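Local coordinates for protein aminotransferase class I and II (Streptococcus suis 89/1591, PDB 3OP7) that probably transfers amino groups between amino acids and keto acids, using pyridoxal 5'-phosphate held covalently as an internal aldimine, at residues E46-K51 and G256-L261; P66-S71 and L265-Y270. One frame throughout, in Å; residues are numbered along the deposited sequence. Where two conformers were deposited one is given.

Interactions 1 and 2 use the same helix, 257-268, met near its N-terminal end by helix 45-53 and near its C-terminal end by helix 66-73. Their centres lie about 13 Å apart, and they touch through F48 with L265 and D260 with F68. Both are apolar, with no hydrogen bond from segment to segment. Interaction 1 is partly buried: an exposed lysine chain borders it, and the second subunit reaches it. Interaction 2 is the smaller, at 164 against 231 Å², but is buried inside one chain, with a serine and a leucine where the backbones come nearest, and a phenylalanine against strand 84-87 at the edge of the large sheet.

Interaction 1 of 2, residues E46-K51 and G256-L261; sequences EDFYKK and GVFDDL
F48 and L261 carry the closest CA atoms of the two segments, 8.9 Å apart, where helix 46-51 passes helix 257-261 in a roughly antiparallel sense. The axes run at 146° and come no nearer than 12.1 Å, so long side chains have to span the gap.

F48 spans most of it. Its CG stands anti to the backbone N (chi1 179°), which swings the ring out from a CB that does not itself aim across the contact. F48 and L261 reach toward each other from opposite directions, and the leucine CD1 methyl comes obliquely to the CE2-CZ end of the ring, F48 CZ lying 3.6 Å from L261 CD1. F258 comes to the F48 ring from another direction, its side chain crossing at about a right angle. F258 CE2 sits at the F48 edge, near the ring plane, 4.1 Å from F48 CE1, a looser touch than the leucine makes.

Fold type I aminotransferases generally work as dimers; the assembly here holds two chains, and the contact backs directly onto their boundary. F258 stacks on F258 of the second subunit and Y49 on Y49 of that subunit, each residue meeting its own counterpart, as expected close to a twofold axis. D259 OD2 also lies near D259 OD2 of the second subunit, and their closeness would probably raise the affinity of at least one for a proton.

On the exposed flank K51, its chain extended, passes L261 at a slant, K51 CE 3.7 Å from L261 CD2. This is a contact of aliphatic carbons, the ammonium group lying a little beyond. Both leucine contacts hold for one of two modelled conformers, whose torsions lie away from the common rotamers. Inward, F38 of helix 34-41 meets the F48 ring edge-to-face.

Interaction 2 of 2, residues P66-S71 and L265-Y270; sequences PAFKKS and LALAHY
L267 is the one residue of 265-270 that engages helix 66-71, and it does so at two points. Where the backbones come nearest its CB lies 3.7 Å from S71 CB, with S71 and L267 each pointing its CB at the other segment. The backbones are correspondingly near, S71 CA and L267 CA being 6.0 Å apart, a separation allowed by the small serine. Farther out on the leucine, L267 CD1 reaches F68, 3.6 Å from CD1 of the ring and 3.8 Å from F68 CE1. The methyl thus approaches the CD1-CE1 bond of the ring obliquely, and the two side chains run askew to each other.

Torsions set both groups. L267 turns CG away from its carbonyl carbon (chi1 -77°), while F68 places CG opposite its own backbone N (chi1 175°), bringing the ring round to the leucine although its CB does not aim there.

In the next shell, the F68 side chain also touches A263 on helix 257-268, I84 and Q86 of strand 84-87, and I231. S65 OG accepts a hydrogen bond from F68 N and is itself bonded to D260 OD1, so the start of helix 66-73 is tied by a polar relay to helix 257-268 as well as by its apolar face.

H269 ND1 donates to L265 O over 3.1 Å, nearly straight at 164°, with the acceptor in the imidazole plane; this bond fixes the ring's rotation against the preceding turn. H269 occupies the N-cap position of helix 270-294. The contact therefore lies just before the break that leads into a long helix, which in fold type I aminotransferases typically connects the large PLP-binding domain to the small C-terminal domain.

Interaction 1 of 2, residues E46-K51 and G256-L261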
loop_
_atom_site.group_PDB
_atom_site.type_symbol
_atom_site.label_atom_id
_atom_site.label_comp_id
_atom_site.label_asym_id
_atom_site.label_seq_id
_atom_site.Cartn_x
_atom_site.Cartn_y
_atom_site.Cartn_z
ATOM N N GLU A 46 27.088 12.570 3.027
ATOM C CA GLU A 46 27.646 11.808 4.146
ATOM C C GLU A 46 26.830 11.965 5.432
ATOM O O GLU A 46 26.671 10.997 6.183
ATOM C CB GLU A 46 29.100 12.212 4.386
ATOM C CG GLU A 46 29.943 11.187 5.110
ATOM C CD GLU A 46 31.355 11.710 5.420
ATOM O OE1 GLU A 46 31.915 12.493 4.610
ATOM O OE2 GLU A 46 31.902 11.343 6.482
ATOM N N ASP A 47 26.346 13.175 5.708
ATOM C CA ASP A 47 25.514 13.392 6.900
ATOM C C ASP A 47 24.199 12.623 6.761
ATOM O O ASP A 47 23.690 12.055 7.743
ATOM C CB ASP A 47 25.146 14.871 7.103
ATOM C CG ASP A 47 26.349 15.781 7.427
ATOM O OD1 ASP A 47 27.399 15.334 7.929
ATOM O OD2 ASP A 47 26.200 16.992 7.150
ATOM N N PHE A 48 23.630 12.632 5.555
ATOM C CA PHE A 48 22.377 11.949 5.322
ATOM C C PHE A 48 22.584 10.456 5.542
ATOM O O PHE A 48 21.791 9.825 6.218
ATOM C CB PHE A 48 21.816 12.225 3.927
ATOM C CG PHE A 48 20.535 11.515 3.635
ATOM C CD1 PHE A 48 20.542 10.214 3.141
ATOM C CD2 PHE A 48 19.319 12.162 3.768
ATOM C CE1 PHE A 48 19.359 9.562 2.838
ATOM C CE2 PHE A 48 18.141 11.525 3.471
ATOM C CZ PHE A 48 18.154 10.200 3.008
ATOM N N TYR A 49 23.651 9.905 4.997
ATOM C CA TYR A 49 23.900 8.463 5.121
ATOM C C TYR A 49 24.226 8.052 6.550
ATOM O O TYR A 49 23.864 6.960 6.968
ATOM C CB TYR A 49 24.997 8.005 4.191
ATOM C CG TYR A 49 24.613 8.136 2.718
ATOM C CD1 TYR A 49 23.417 7.638 2.244
ATOM C CD2 TYR A 49 25.474 8.749 1.809
ATOM C CE1 TYR A 49 23.050 7.788 0.884
ATOM C CE2 TYR A 49 25.140 8.872 0.488
ATOM C CZ TYR A 49 23.956 8.415 0.025
ATOM O OH TYR A 49 23.672 8.549 -1.299
ATOM N N LYS A 50 24.924 8.920 7.268
ATOM C CA LYS A 50 25.234 8.656 8.664
ATOM C C LYS A 50 23.943 8.534 9.467
ATOM O O LYS A 50 23.809 7.615 10.258
ATOM C CB LYS A 50 26.141 9.745 9.262
ATOM C CG LYS A 50 26.729 9.346 10.622
ATOM C CD LYS A 50 28.011 10.161 10.959
ATOM C CE LYS A 50 28.742 9.669 12.221
ATOM N NZ LYS A 50 30.138 10.252 12.330
ATOM N N LYS A 51 23.011 9.449 9.264
ATOM C CA LYS A 51 21.748 9.416 9.973
ATOM C C LYS A 51 20.979 8.142 9.577
ATOM O O LYS A 51 20.529 7.380 10.422
ATOM C CB LYS A 51 20.921 10.644 9.654
ATOM C CG LYS A 51 19.528 10.679 10.335
ATOM C CD LYS A 51 19.027 12.086 10.223
ATOM C CE LYS A 51 17.577 12.247 10.596
ATOM N NZ LYS A 51 17.231 13.671 10.219
ATOM N N GLY A 256 7.682 3.730 4.226
ATOM C CA GLY A 256 9.020 3.271 4.662
ATOM C C GLY A 256 9.836 4.292 5.455
ATOM O O GLY A 256 9.629 5.483 5.329
ATOM N N VAL A 257 10.764 3.792 6.273
ATOM C CA VAL A 257 11.684 4.634 7.046
ATOM C C VAL A 257 12.562 5.553 6.148
ATOM O O VAL A 257 12.611 6.745 6.366
ATOM C CB VAL A 257 12.574 3.769 7.967
ATOM C CG1 VAL A 257 13.694 4.543 8.669
ATOM C CG2 VAL A 257 11.676 3.144 9.035
ATOM N N PHE A 258 13.237 4.962 5.169
ATOM C CA PHE A 258 14.088 5.729 4.249
ATOM C C PHE A 258 13.198 6.609 3.432
ATOM O O PHE A 258 13.529 7.759 3.166
ATOM C CB PHE A 258 14.872 4.788 3.337
ATOM C CG PHE A 258 15.491 5.421 2.148
ATOM C CD1 PHE A 258 14.762 5.555 0.977
ATOM C CD2 PHE A 258 16.811 5.885 2.165
ATOM C CE1 PHE A 258 15.335 6.099 -0.154
ATOM C CE2 PHE A 258 17.379 6.452 1.002
ATOM C CZ PHE A 258 16.633 6.532 -0.134
ATOM N N ASP A 259 12.048 6.078 3.057
ATOM C CA ASP A 259 11.130 6.832 2.185
ATOM C C ASP A 259 10.676 8.167 2.844
ATOM O O ASP A 259 10.678 9.254 2.249
ATOM C CB ASP A 259 9.957 5.947 1.781
ATOM C CG ASP A 259 10.386 4.676 1.058
ATOM O OD1 ASP A 259 11.406 4.709 0.337
ATOM O OD2 ASP A 259 9.659 3.638 1.233
ATOM N N ASP A 260 10.274 8.088 4.110
ATOM C CA ASP A 260 9.950 9.256 4.896
ATOM C C ASP A 260 11.153 10.213 5.072
ATOM O O ASP A 260 10.990 11.425 5.063
ATOM C CB ASP A 260 9.346 8.850 6.246
ATOM C CG ASP A 260 9.273 10.020 7.223
ATOM O OD1 ASP A 260 8.273 10.748 7.240
ATOM O OD2 ASP A 260 10.246 10.159 7.987
ATOM N N LEU A 261 12.359 9.674 5.284
ATOM C CA LEU A 261 13.581 10.497 5.420
ATOM C C LEU A 261 13.813 11.324 4.160
ATOM O O LEU A 261 14.089 12.536 4.240
ATOM C CB LEU A 261 14.793 9.607 5.668
ATOM C CG LEU A 261 15.709 9.717 6.878
ATOM C CD1 LEU A 261 17.129 9.505 6.395
ATOM C CD2 LEU A 261 15.567 11.013 7.747
#

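Interaction 2 of 2, residues P66-S71 and L265-Y270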
loop_
_atom_site.group_PDB
_atom_site.type_symbol
_atom_site.label_atom_id
_atom_site.label_comp_id
_atom_site.label_asym_id
_atom_site.label_seq_id
_atom_site.Cartn_x
_atom_site.Cartn_y
_atom_site.Cartn_z
ATOM N N PRO A 66 7.403 13.987 12.268
ATOM C CA PRO A 66 6.909 15.328 12.598
ATOM C C PRO A 66 7.318 16.359 11.552
ATOM O O PRO A 66 6.551 17.299 11.241
ATOM C CB PRO A 66 7.554 15.585 13.964
ATOM C CG PRO A 66 7.704 14.215 14.554
ATOM C CD PRO A 66 8.091 13.360 13.412
ATOM N N ALA A 67 8.508 16.196 10.986
ATOM C CA ALA A 67 8.982 17.129 9.940
ATOM C C ALA A 67 8.137 16.978 8.667
ATOM O O ALA A 67 7.771 17.954 8.043
ATOM C CB ALA A 67 10.473 16.893 9.625
ATOM N N PHE A 68 7.838 15.732 8.303
ATOM C CA PHE A 68 6.930 15.453 7.174
ATOM C C PHE A 68 5.565 16.122 7.380
ATOM O O PHE A 68 5.077 16.869 6.535
ATOM C CB PHE A 68 6.763 13.945 6.988
ATOM C CG PHE A 68 5.774 13.585 5.948
ATOM C CD1 PHE A 68 6.148 13.550 4.618
ATOM C CD2 PHE A 68 4.471 13.251 6.297
ATOM C CE1 PHE A 68 5.216 13.194 3.633
ATOM C CE2 PHE A 68 3.492 12.912 5.289
ATOM C CZ PHE A 68 3.881 12.886 3.962
ATOM N N LYS A 69 4.957 15.880 8.543
ATOM C CA LYS A 69 3.639 16.449 8.802
ATOM C C LYS A 69 3.658 17.949 8.799
ATOM O O LYS A 69 2.766 18.565 8.218
ATOM C CB LYS A 69 3.023 15.928 10.119
ATOM C CG LYS A 69 2.670 14.482 10.101
ATOM C CD LYS A 69 1.998 14.173 11.462
ATOM C CE LYS A 69 1.518 12.777 11.526
ATOM N NZ LYS A 69 0.699 12.524 12.801
ATOM N N LYS A 70 4.648 18.551 9.437
ATOM C CA LYS A 70 4.742 20.026 9.450
ATOM C C LYS A 70 4.964 20.599 8.046
ATOM O O LYS A 70 4.256 21.524 7.654
ATOM C CB LYS A 70 5.875 20.500 10.343
ATOM C CG LYS A 70 6.000 22.021 10.503
ATOM C CD LYS A 70 4.775 22.604 11.181
ATOM C CE LYS A 70 4.949 24.063 11.512
ATOM N NZ LYS A 70 3.730 24.658 12.165
ATOM N N SER A 71 5.930 20.056 7.311
ATOM C CA SER A 71 6.271 20.595 5.983
ATOM C C SER A 71 5.075 20.466 5.034
ATOM O O SER A 71 4.783 21.401 4.317
ATOM C CB SER A 71 7.473 19.887 5.376
ATOM O OG SER A 71 8.666 20.155 6.114
ATOM N N LEU A 265 13.484 15.619 3.491
ATOM C CA LEU A 265 14.464 16.404 2.716
ATOM C C LEU A 265 13.835 17.096 1.499
ATOM O O LEU A 265 14.060 18.310 1.275
ATOM C CB LEU A 265 15.620 15.498 2.299
ATOM C CG LEU A 265 16.757 16.137 1.499
ATOM C CD1 LEU A 265 17.403 17.315 2.263
ATOM C CD2 LEU A 265 17.797 15.048 1.196
ATOM N N ALA A 266 13.066 16.366 0.693
ATOM C CA ALA A 266 12.414 16.938 -0.481
ATOM C C ALA A 266 11.449 18.044 -0.106
ATOM O O ALA A 266 11.455 19.136 -0.712
ATOM C CB ALA A 266 11.687 15.849 -1.308
ATOM N N LEU A 267 10.637 17.823 0.911
ATOM C CA LEU A 267 9.664 18.853 1.319
ATOM C C LEU A 267 10.319 20.108 1.900
ATOM O O LEU A 267 9.834 21.233 1.694
ATOM C CB LEU A 267 8.690 18.234 2.336
ATOM C CG LEU A 267 7.675 17.363 1.643
ATOM C CD1 LEU A 267 7.051 16.388 2.632
ATOM C CD2 LEU A 267 6.590 18.169 0.941
ATOM N N ALA A 268 11.435 19.924 2.572
ATOM C CA ALA A 268 12.225 21.030 3.116
ATOM C C ALA A 268 12.826 21.880 2.014
ATOM O O ALA A 268 13.165 23.030 2.245
ATOM C CB ALA A 268 13.325 20.528 4.118
ATOM N N HIS A 269 12.909 21.346 0.800
ATOM C CA HIS A 269 13.429 22.091 -0.338
ATOM C C HIS A 269 12.467 22.017 -1.512
ATOM O O HIS A 269 12.872 21.984 -2.660
ATOM C CB HIS A 269 14.794 21.529 -0.681
ATOM C CG HIS A 269 15.784 21.703 0.421
ATOM N ND1 HIS A 269 15.963 20.757 1.408
ATOM C CD2 HIS A 269 16.607 22.734 0.730
ATOM C CE1 HIS A 269 16.882 21.191 2.261
ATOM N NE2 HIS A 269 17.282 22.383 1.875
ATOM N N TYR A 270 11.180 22.060 -1.228
ATOM C CA TYR A 270 10.187 21.847 -2.283
ATOM C C TYR A 270 10.229 22.926 -3.325
ATOM O O TYR A 270 10.005 22.657 -4.519
ATOM C CB TYR A 270 8.775 21.664 -1.726
ATOM C CG TYR A 270 8.073 22.958 -1.369
ATOM C CD1 TYR A 270 8.261 23.544 -0.123
ATOM C CD2 TYR A 270 7.216 23.574 -2.263
ATOM C CE1 TYR A 270 7.637 24.710 0.211
ATOM C CE2 TYR A 270 6.569 24.737 -1.933
ATOM C CZ TYR A 270 6.789 25.308 -0.688
ATOM O OH TYR A 270 6.172 26.496 -0.318
#